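Local coordinates for ionotropic glutamate receptor bacterial homologue (Nostoc punctiforme, PDB 2PYY), which binds L-glutamate in the cleft of a two-lobed ligand-binding core, probably to gate an ion channel as in related glutamate receptors, at residues D29-I34 with V62-A67; A68-A73 with G120-T125; A73-E76 with D80-L83. One frame throughout, in Å; residues are numbered along the deposited sequence.

All three contacts are buried, but they differ in chemistry. Contact 1, which no other chain touches, is apolar packing inside the first lobe, helix 26-38 against strand 64-66, with the Ile66 side chain about 11 Å from the bound glutamate. Contacts 2 and 3 both touch that ligand and the second subunit, and share Ala73: contact 2 brings segment 68-73, mostly the loop after strand 64-66, up to the start of helix 122-129 in the second lobe, and contact 3 folds helix 73-78 onto strand 80-81. Polar bonds to the amino acid dominate contact 2, whereas contact 3 joins an arginine at the ligand to a pair of carboxylates at the subunit interface.

Contact 1. Residues D29-I34 with V62-A67; sequences DLWRSI and VNLGIA
Trp31 sends its indole out from helix 26-38 with CG anti to the backbone N (chi1 172°), which brings the six-membered ring up to Leu64. Leu64 reaches it from the opposite direction; its chi1 of 65° sets CG between its own backbone N and carbonyl carbon, and the two methyls then divide the work. CD2 makes the closest approach, 3.6 Å from Trp31 CH2, while Leu64 CD1 lies over one face of the indole, 4.2 Å above its plane and displaced toward the rim. Ile66, two residues further along strand 64-66 and on the same side of it, extends its longer branch instead to the base of the tryptophan, where Ile66 CD1 is 3.9 Å from Trp31 CB. The Ile66 branch methyl CG2 approaches the ring obliquely.

In the fold this is a helix packed on the three-stranded parallel sheet of the first lobe. Helix 26-38 forms the beta-alpha-beta crossover from strand 5-10 to strand 42-47, and strand 64-66 pairs with the other edge of strand 5-10. Val7 and Ile188 also touch Trp31, so the indole is bedded among aliphatic groups, a setting that suits a large flat residue. Its one polar atom, NE1, is hydrogen-bonded to Ser42. On another side of the helix Arg32 NH1 makes a 2.8 Å salt bridge with Asp29 OD1, coming from above the carboxylate plane, and the other oxygen, OD2, makes a salt bridge with Lys219 and a hydrogen bond with Trp220. Between helix and strand, then, only carbon meets carbon, and the attachment rests on the fit of two branched side chains to the tryptophan, one at its ring and one at its CB, with the charges kept away from it.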
loop_
_atom_site.group_PDB
_atom_site.type_symbol
_atom_site.label_atom_id
_atom_site.label_comp_id
_atom_site.label_asym_id
_atom_site.label_seq_id
_atom_site.Cartn_x
_atom_site.Cartn_y
_atom_site.Cartn_z
ATOM N N ASP B 29 18.242 -14.767 3.090
ATOM C CA ASP B 29 19.673 -14.405 3.132
ATOM C C ASP B 29 19.914 -12.991 3.652
ATOM O O ASP B 29 20.856 -12.738 4.407
ATOM C CB ASP B 29 20.323 -14.523 1.746
ATOM C CG ASP B 29 20.387 -15.956 1.254
ATOM O OD1 ASP B 29 20.260 -16.875 2.089
ATOM O OD2 ASP B 29 20.577 -16.159 0.041
ATOM N N LEU B 30 19.063 -12.058 3.237
ATOM C CA LEU B 30 19.216 -10.679 3.691
ATOM C C LEU B 30 19.009 -10.584 5.205
ATOM O O LEU B 30 19.804 -9.962 5.905
ATOM C CB LEU B 30 18.231 -9.754 2.968
ATOM C CG LEU B 30 18.361 -8.271 3.310
ATOM C CD1 LEU B 30 19.728 -7.783 2.883
ATOM C CD2 LEU B 30 17.269 -7.480 2.608
ATOM N N TRP B 31 17.945 -11.188 5.720
ATOM C CA TRP B 31 17.723 -11.120 7.156
ATOM C C TRP B 31 18.880 -11.769 7.942
ATOM O O TRP B 31 19.330 -11.233 8.949
ATOM C CB TRP B 31 16.402 -11.788 7.534
ATOM C CG TRP B 31 16.256 -11.895 9.010
ATOM C CD1 TRP B 31 16.311 -13.036 9.759
ATOM C CD2 TRP B 31 16.165 -10.807 9.935
ATOM N NE1 TRP B 31 16.264 -12.725 11.094
ATOM C CE2 TRP B 31 16.166 -11.365 11.229
ATOM C CE3 TRP B 31 16.070 -9.414 9.797
ATOM C CZ2 TRP B 31 16.099 -10.583 12.379
ATOM C CZ3 TRP B 31 16.001 -8.632 10.951
ATOM C CH2 TRP B 31 16.008 -9.225 12.223
ATOM N N ARG B 32 19.348 -12.923 7.483
ATOM C CA ARG B 32 20.448 -13.610 8.156
ATOM C C ARG B 32 21.670 -12.698 8.271
ATOM O O ARG B 32 22.309 -12.655 9.313
ATOM C CB ARG B 32 20.823 -14.879 7.394
ATOM C CG ARG B 32 21.968 -15.675 8.010
ATOM C CD ARG B 32 22.517 -16.715 7.038
ATOM N NE ARG B 32 21.535 -17.763 6.726
ATOM C CZ ARG B 32 21.131 -18.061 5.494
ATOM N NH1 ARG B 32 21.623 -17.387 4.460
ATOM N NH2 ARG B 32 20.254 -19.038 5.298
ATOM N N SER B 33 21.986 -11.958 7.207
ATOM C CA SER B 33 23.141 -11.053 7.225
ATOM C C SER B 33 22.942 -9.903 8.196
ATOM O O SER B 33 23.850 -9.524 8.938
ATOM C CB SER B 33 23.404 -10.467 5.835
ATOM O OG SER B 33 23.555 -11.484 4.870
ATOM N N ILE B 34 21.744 -9.336 8.160
ATOM C CA ILE B 34 21.394 -8.225 9.027
ATOM C C ILE B 34 21.501 -8.677 10.479
ATOM O O ILE B 34 22.056 -7.976 11.316
ATOM C CB ILE B 34 19.954 -7.758 8.749
ATOM C CG1 ILE B 34 19.849 -7.215 7.321
ATOM C CG2 ILE B 34 19.539 -6.726 9.766
ATOM C CD1 ILE B 34 18.435 -6.830 6.917
ATOM N N VAL B 62 5.367 -12.253 17.742
ATOM C CA VAL B 62 6.682 -12.259 17.102
ATOM C C VAL B 62 7.263 -10.864 17.250
ATOM O O VAL B 62 6.529 -9.909 17.521
ATOM C CB VAL B 62 6.619 -12.584 15.584
ATOM C CG1 VAL B 62 6.173 -14.011 15.373
ATOM C CG2 VAL B 62 5.690 -11.609 14.878
ATOM N N ASN B 63 8.568 -10.732 17.046
ATOM C CA ASN B 63 9.209 -9.434 17.197
ATOM C C ASN B 63 9.268 -8.602 15.928
ATOM O O ASN B 63 9.437 -7.386 15.989
ATOM C CB ASN B 63 10.615 -9.635 17.760
ATOM C CG ASN B 63 10.603 -10.388 19.077
ATOM O OD1 ASN B 63 10.190 -9.850 20.116
ATOM N ND2 ASN B 63 11.035 -11.645 19.040
ATOM N N LEU B 64 9.117 -9.256 14.782
ATOM C CA LEU B 64 9.167 -8.570 13.496
ATOM C C LEU B 64 8.882 -9.615 12.420
ATOM O O LEU B 64 8.787 -10.800 12.711
ATOM C CB LEU B 64 10.557 -7.971 13.276
ATOM C CG LEU B 64 11.599 -9.088 13.175
ATOM C CD1 LEU B 64 11.843 -9.401 11.715
ATOM C CD2 LEU B 64 12.879 -8.680 13.851
ATOM N N GLY B 65 8.756 -9.178 11.174
ATOM C CA GLY B 65 8.472 -10.112 10.102
ATOM C C GLY B 65 9.116 -9.671 8.803
ATOM O O GLY B 65 9.310 -8.480 8.572
ATOM N N ILE B 66 9.457 -10.626 7.952
ATOM C CA ILE B 66 10.080 -10.301 6.681
ATOM C C ILE B 66 9.677 -11.360 5.664
ATOM O O ILE B 66 9.509 -12.537 6.001
ATOM C CB ILE B 66 11.627 -10.266 6.802
ATOM C CG1 ILE B 66 12.242 -9.893 5.456
ATOM C CG2 ILE B 66 12.143 -11.641 7.229
ATOM C CD1 ILE B 66 13.767 -9.724 5.481
ATOM N N ALA B 67 9.515 -10.929 4.424
ATOM C CA ALA B 67 9.145 -11.807 3.313
ATOM C C ALA B 67 9.136 -10.903 2.087
ATOM O O ALA B 67 10.177 -10.379 1.680
ATOM C CB ALA B 67 7.763 -12.407 3.551
#

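Contact 2. Residues A68-A73 with G120-T125; sequences AISITA and GSTAAT. With GLU (glutamic acid), chain E.
Ser70 and Thr122 face each other across the glutamate cleft, and segment 120-125 leads up to their meeting from Gly120. That glycine has a positive phi, 76°, which a residue without a side chain adopts easily. Ser121 follows as the N-cap of helix 122-129; its CB lies 3.7 Å from CG of the bound glutamate, and its OG is also bonded to Thr118 O. Thr122 begins the helix and gives its backbone N to the ligand OXT at 3.0 Å, so the carboxylate sits at a helix N-terminus, which probably favours its negative charge. Here the two lobes of the periplasmic-binding-protein fold close on the amino acid. From the first lobe, Ser70 N meets ligand O at 2.8 Å and nearly straight (164°), while ligand N donates to Ala68 O at 2.7 Å and to Ser70 OG; Asp158 and Thr118 also hydrogen-bond the glutamate. The chi1 of Thr122, 57°, turns its methyl to the first lobe and leaves OG1 to bond Glu184, which Ser70 OG also reaches. Thr122 CG2 presses tightly on Ser70 CB at 3.5 Å and meets the methyl of Thr72 more loosely; Thr72 OG1 itself caps Arg75 N. Ala123 rests its small methyl on Leu90 and Thr117. Ala124 N completes the cap by donating to Ser121 OG at 3.0 Å, and Thr125 N bonds Ser121 O in the first helical turn.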
loop_
_atom_site.group_PDB
_atom_site.type_symbol
_atom_site.label_atom_id
_atom_site.label_comp_id
_atom_site.label_asym_id
_atom_site.label_seq_id
_atom_site.Cartn_x
_atom_site.Cartn_y
_atom_site.Cartn_z
ATOM N N ALA B 68 7.954 -10.721 1.519
ATOM C CA ALA B 68 7.756 -9.862 0.373
ATOM C C ALA B 68 6.623 -8.947 0.847
ATOM O O ALA B 68 5.547 -8.905 0.254
ATOM C CB ALA B 68 7.310 -10.691 -0.831
ATOM N N ILE B 69 6.888 -8.233 1.936
ATOM C CA ILE B 69 5.926 -7.348 2.575
ATOM C C ILE B 69 5.888 -5.895 2.089
ATOM O O ILE B 69 6.753 -5.093 2.433
ATOM C CB ILE B 69 6.159 -7.338 4.117
ATOM C CG1 ILE B 69 6.300 -8.777 4.626
ATOM C CG2 ILE B 69 4.981 -6.635 4.824
ATOM C CD1 ILE B 69 6.511 -8.911 6.128
ATOM N N SER B 70 4.880 -5.554 1.298
ATOM C CA SER B 70 4.747 -4.201 0.778
ATOM C C SER B 70 4.503 -3.183 1.882
ATOM O O SER B 70 3.710 -3.409 2.794
ATOM C CB SER B 70 3.587 -4.144 -0.211
ATOM O OG SER B 70 3.839 -4.995 -1.306
ATOM N N ILE B 71 5.200 -2.060 1.784
ATOM C CA ILE B 71 5.050 -0.963 2.722
ATOM C C ILE B 71 3.894 -0.115 2.171
ATOM O O ILE B 71 3.928 0.335 1.018
ATOM C CB ILE B 71 6.340 -0.109 2.761
ATOM C CG1 ILE B 71 7.512 -0.988 3.235
ATOM C CG2 ILE B 71 6.157 1.111 3.689
ATOM C CD1 ILE B 71 8.834 -0.279 3.271
ATOM N N THR B 72 2.864 0.095 2.981
ATOM C CA THR B 72 1.722 0.886 2.544
ATOM C C THR B 72 1.312 1.861 3.618
ATOM O O THR B 72 1.719 1.741 4.773
ATOM C CB THR B 72 0.496 0.010 2.236
ATOM O OG1 THR B 72 0.061 -0.635 3.434
ATOM C CG2 THR B 72 0.836 -1.046 1.199
ATOM N N ALA B 73 0.482 2.824 3.237
ATOM C CA ALA B 73 0.009 3.825 4.180
ATOM C C ALA B 73 -0.790 3.193 5.312
ATOM O O ALA B 73 -0.624 3.548 6.483
ATOM C CB ALA B 73 -0.855 4.863 3.454
ATOM N N GLY B 120 -5.804 -10.916 1.080
ATOM C CA GLY B 120 -5.059 -10.041 1.973
ATOM C C GLY B 120 -3.810 -9.405 1.385
ATOM O O GLY B 120 -2.971 -8.891 2.124
ATOM N N SER B 121 -3.696 -9.429 0.059
ATOM C CA SER B 121 -2.544 -8.867 -0.641
ATOM C C SER B 121 -2.772 -7.434 -1.118
ATOM O O SER B 121 -3.919 -6.985 -1.278
ATOM C CB SER B 121 -2.202 -9.730 -1.859
ATOM O OG SER B 121 -3.270 -9.679 -2.789
ATOM N N THR B 122 -1.682 -6.708 -1.348
ATOM C CA THR B 122 -1.827 -5.350 -1.850
ATOM C C THR B 122 -2.490 -5.424 -3.227
ATOM O O THR B 122 -3.140 -4.472 -3.660
ATOM C CB THR B 122 -0.465 -4.619 -1.959
ATOM O OG1 THR B 122 0.420 -5.364 -2.804
ATOM C CG2 THR B 122 0.164 -4.457 -0.575
ATOM N N ALA B 123 -2.353 -6.562 -3.903
ATOM C CA ALA B 123 -2.963 -6.724 -5.223
ATOM C C ALA B 123 -4.488 -6.840 -5.109
ATOM O O ALA B 123 -5.224 -6.291 -5.931
ATOM C CB ALA B 123 -2.381 -7.963 -5.932
ATOM N N ALA B 124 -4.962 -7.560 -4.094
ATOM C CA ALA B 124 -6.405 -7.714 -3.896
ATOM C C ALA B 124 -7.014 -6.343 -3.575
ATOM O O ALA B 124 -8.115 -6.017 -4.022
ATOM C CB ALA B 124 -6.682 -8.689 -2.753
ATOM N N THR B 125 -6.291 -5.561 -2.778
ATOM C CA THR B 125 -6.720 -4.220 -2.392
ATOM C C THR B 125 -6.810 -3.330 -3.640
ATOM O O THR B 125 -7.837 -2.695 -3.901
ATOM C CB THR B 125 -5.733 -3.588 -1.370
ATOM O OG1 THR B 125 -5.796 -4.325 -0.147
ATOM C CG2 THR B 125 -6.089 -2.130 -1.074
HETATM N N GLU E . 3.764 -7.822 -1.455
HETATM C CA GLU E . 2.425 -8.392 -1.125
HETATM C C GLU E . 1.868 -7.715 0.124
HETATM O O GLU E . 2.685 -7.228 0.934
HETATM C CB GLU E . 2.539 -9.897 -0.875
HETATM C CG GLU E . 1.200 -10.593 -0.650
HETATM C CD GLU E . 1.352 -12.056 -0.252
HETATM O OE1 GLU E . 0.335 -12.780 -0.250
HETATM O OE2 GLU E . 2.486 -12.475 0.063
HETATM O OXT GLU E . 0.631 -7.683 0.285
#

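Contact 3. Residues A73-E76 with D80-L83; sequences AERE and DFSL. With GLU (glutamic acid), chain E.
Ligand O is held by two donors, Arg75 NH1 at 2.8 Å and the backbone N of Ser70, and the arginine that grips it also packs on Phe81. The bond from Arg75 NH1 is almost straight (174°), and the second arm, Arg75 NH2, reaches ligand OXT at 3.0 Å, giving the bidentate arginine-carboxylate pair by which glutamate receptors hold the alpha-carboxylate of their agonist. The carboxylate carbon lies at the guanidinium edge, in its plane. Arginine suits the place because its chain, extended from CG to NE, spans the distance from helix 73-78 to the ligand, and NH1 has a further bond to Ser70 O. A leucine here would probably leave both carboxylate oxygens without their charged mate and Ser70 O without its donor. Nearer the helix, Arg75 CB meets the edge of the Phe81 ring, 3.8 Å from CE1, and Glu76 N stands near the same edge. Phe81, on strand 80-81, also rests on Ile69 and Ile71, an apolar bed for a phenylalanine. Beyond the ring, the Glu76 and Asp80 side chains lie alongside each other, their carboxylate planes 57° apart. Glu76 OE2 and Asp80 OD1 come within 3.7 Å, a like-charge approach that Lys198 of the second subunit probably eases, its NZ bridging the two oxygens.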
loop_
_atom_site.group_PDB
_atom_site.type_symbol
_atom_site.label_atom_id
_atom_site.label_comp_id
_atom_site.label_asym_id
_atom_site.label_seq_id
_atom_site.Cartn_x
_atom_site.Cartn_y
_atom_site.Cartn_z
ATOM N N ALA B 73 0.482 2.824 3.237
ATOM C CA ALA B 73 0.009 3.825 4.180
ATOM C C ALA B 73 -0.790 3.193 5.312
ATOM O O ALA B 73 -0.624 3.548 6.483
ATOM C CB ALA B 73 -0.855 4.863 3.454
ATOM N N GLU B 74 -1.655 2.252 4.958
ATOM C CA GLU B 74 -2.508 1.578 5.933
ATOM C C GLU B 74 -1.719 0.775 6.965
ATOM O O GLU B 74 -2.026 0.789 8.160
ATOM C CB GLU B 74 -3.477 0.651 5.204
ATOM C CG GLU B 74 -4.268 -0.259 6.112
ATOM C CD GLU B 74 -5.056 -1.269 5.322
ATOM O OE1 GLU B 74 -4.449 -1.961 4.466
ATOM O OE2 GLU B 74 -6.282 -1.372 5.548
ATOM N N ARG B 75 -0.713 0.052 6.486
ATOM C CA ARG B 75 0.126 -0.741 7.366
ATOM C C ARG B 75 1.019 0.168 8.212
ATOM O O ARG B 75 1.256 -0.092 9.394
ATOM C CB ARG B 75 0.972 -1.722 6.541
ATOM C CG ARG B 75 0.116 -2.748 5.800
ATOM C CD ARG B 75 0.927 -3.634 4.868
ATOM N NE ARG B 75 0.094 -4.671 4.266
ATOM C CZ ARG B 75 0.496 -5.495 3.307
ATOM N NH1 ARG B 75 1.737 -5.411 2.821
ATOM N NH2 ARG B 75 -0.350 -6.405 2.839
ATOM N N GLU B 76 1.494 1.249 7.608
ATOM C CA GLU B 76 2.357 2.190 8.305
ATOM C C GLU B 76 1.617 2.897 9.435
ATOM O O GLU B 76 2.226 3.368 10.399
ATOM C CB GLU B 76 2.892 3.220 7.316
ATOM C CG GLU B 76 4.335 3.636 7.574
ATOM C CD GLU B 76 4.490 4.463 8.824
ATOM O OE1 GLU B 76 3.668 5.388 9.015
ATOM O OE2 GLU B 76 5.437 4.204 9.609
ATOM N N ASP B 80 5.388 -0.321 12.139
ATOM C CA ASP B 80 6.593 0.381 11.723
ATOM C C ASP B 80 7.324 -0.441 10.654
ATOM O O ASP B 80 7.175 -1.661 10.588
ATOM C CB ASP B 80 7.513 0.602 12.927
ATOM C CG ASP B 80 7.922 2.055 13.092
ATOM O OD1 ASP B 80 7.808 2.813 12.108
ATOM O OD2 ASP B 80 8.376 2.428 14.196
ATOM N N PHE B 81 8.107 0.239 9.826
ATOM C CA PHE B 81 8.864 -0.413 8.775
ATOM C C PHE B 81 10.317 0.045 8.784
ATOM O O PHE B 81 10.616 1.171 9.168
ATOM C CB PHE B 81 8.277 -0.090 7.396
ATOM C CG PHE B 81 7.106 -0.945 7.009
ATOM C CD1 PHE B 81 5.809 -0.468 7.135
ATOM C CD2 PHE B 81 7.300 -2.230 6.523
ATOM C CE1 PHE B 81 4.715 -1.262 6.780
ATOM C CE2 PHE B 81 6.215 -3.035 6.165
ATOM C CZ PHE B 81 4.923 -2.548 6.297
ATOM N N SER B 82 11.213 -0.846 8.376
ATOM C CA SER B 82 12.614 -0.505 8.276
ATOM C C SER B 82 12.679 0.201 6.931
ATOM O O SER B 82 11.648 0.408 6.276
ATOM C CB SER B 82 13.460 -1.751 8.150
ATOM O OG SER B 82 13.232 -2.345 6.881
ATOM N N LEU B 83 13.889 0.553 6.521
ATOM C CA LEU B 83 14.100 1.161 5.220
ATOM C C LEU B 83 13.738 0.070 4.228
ATOM O O LEU B 83 13.817 -1.105 4.549
ATOM C CB LEU B 83 15.576 1.512 5.054
ATOM C CG LEU B 83 16.010 2.700 5.898
ATOM C CD1 LEU B 83 17.544 2.816 5.951
ATOM C CD2 LEU B 83 15.384 3.942 5.312
HETATM N N GLU E . 3.764 -7.822 -1.455
HETATM C CA GLU E . 2.425 -8.392 -1.125
HETATM C C GLU E . 1.868 -7.715 0.124
HETATM O O GLU E . 2.685 -7.228 0.934
HETATM C CB GLU E . 2.539 -9.897 -0.875
HETATM C CG GLU E . 1.200 -10.593 -0.650
HETATM C CD GLU E . 1.352 -12.056 -0.252
HETATM O OE1 GLU E . 0.335 -12.780 -0.250
HETATM O OE2 GLU E . 2.486 -12.475 0.063
HETATM O OXT GLU E . 0.631 -7.683 0.285
#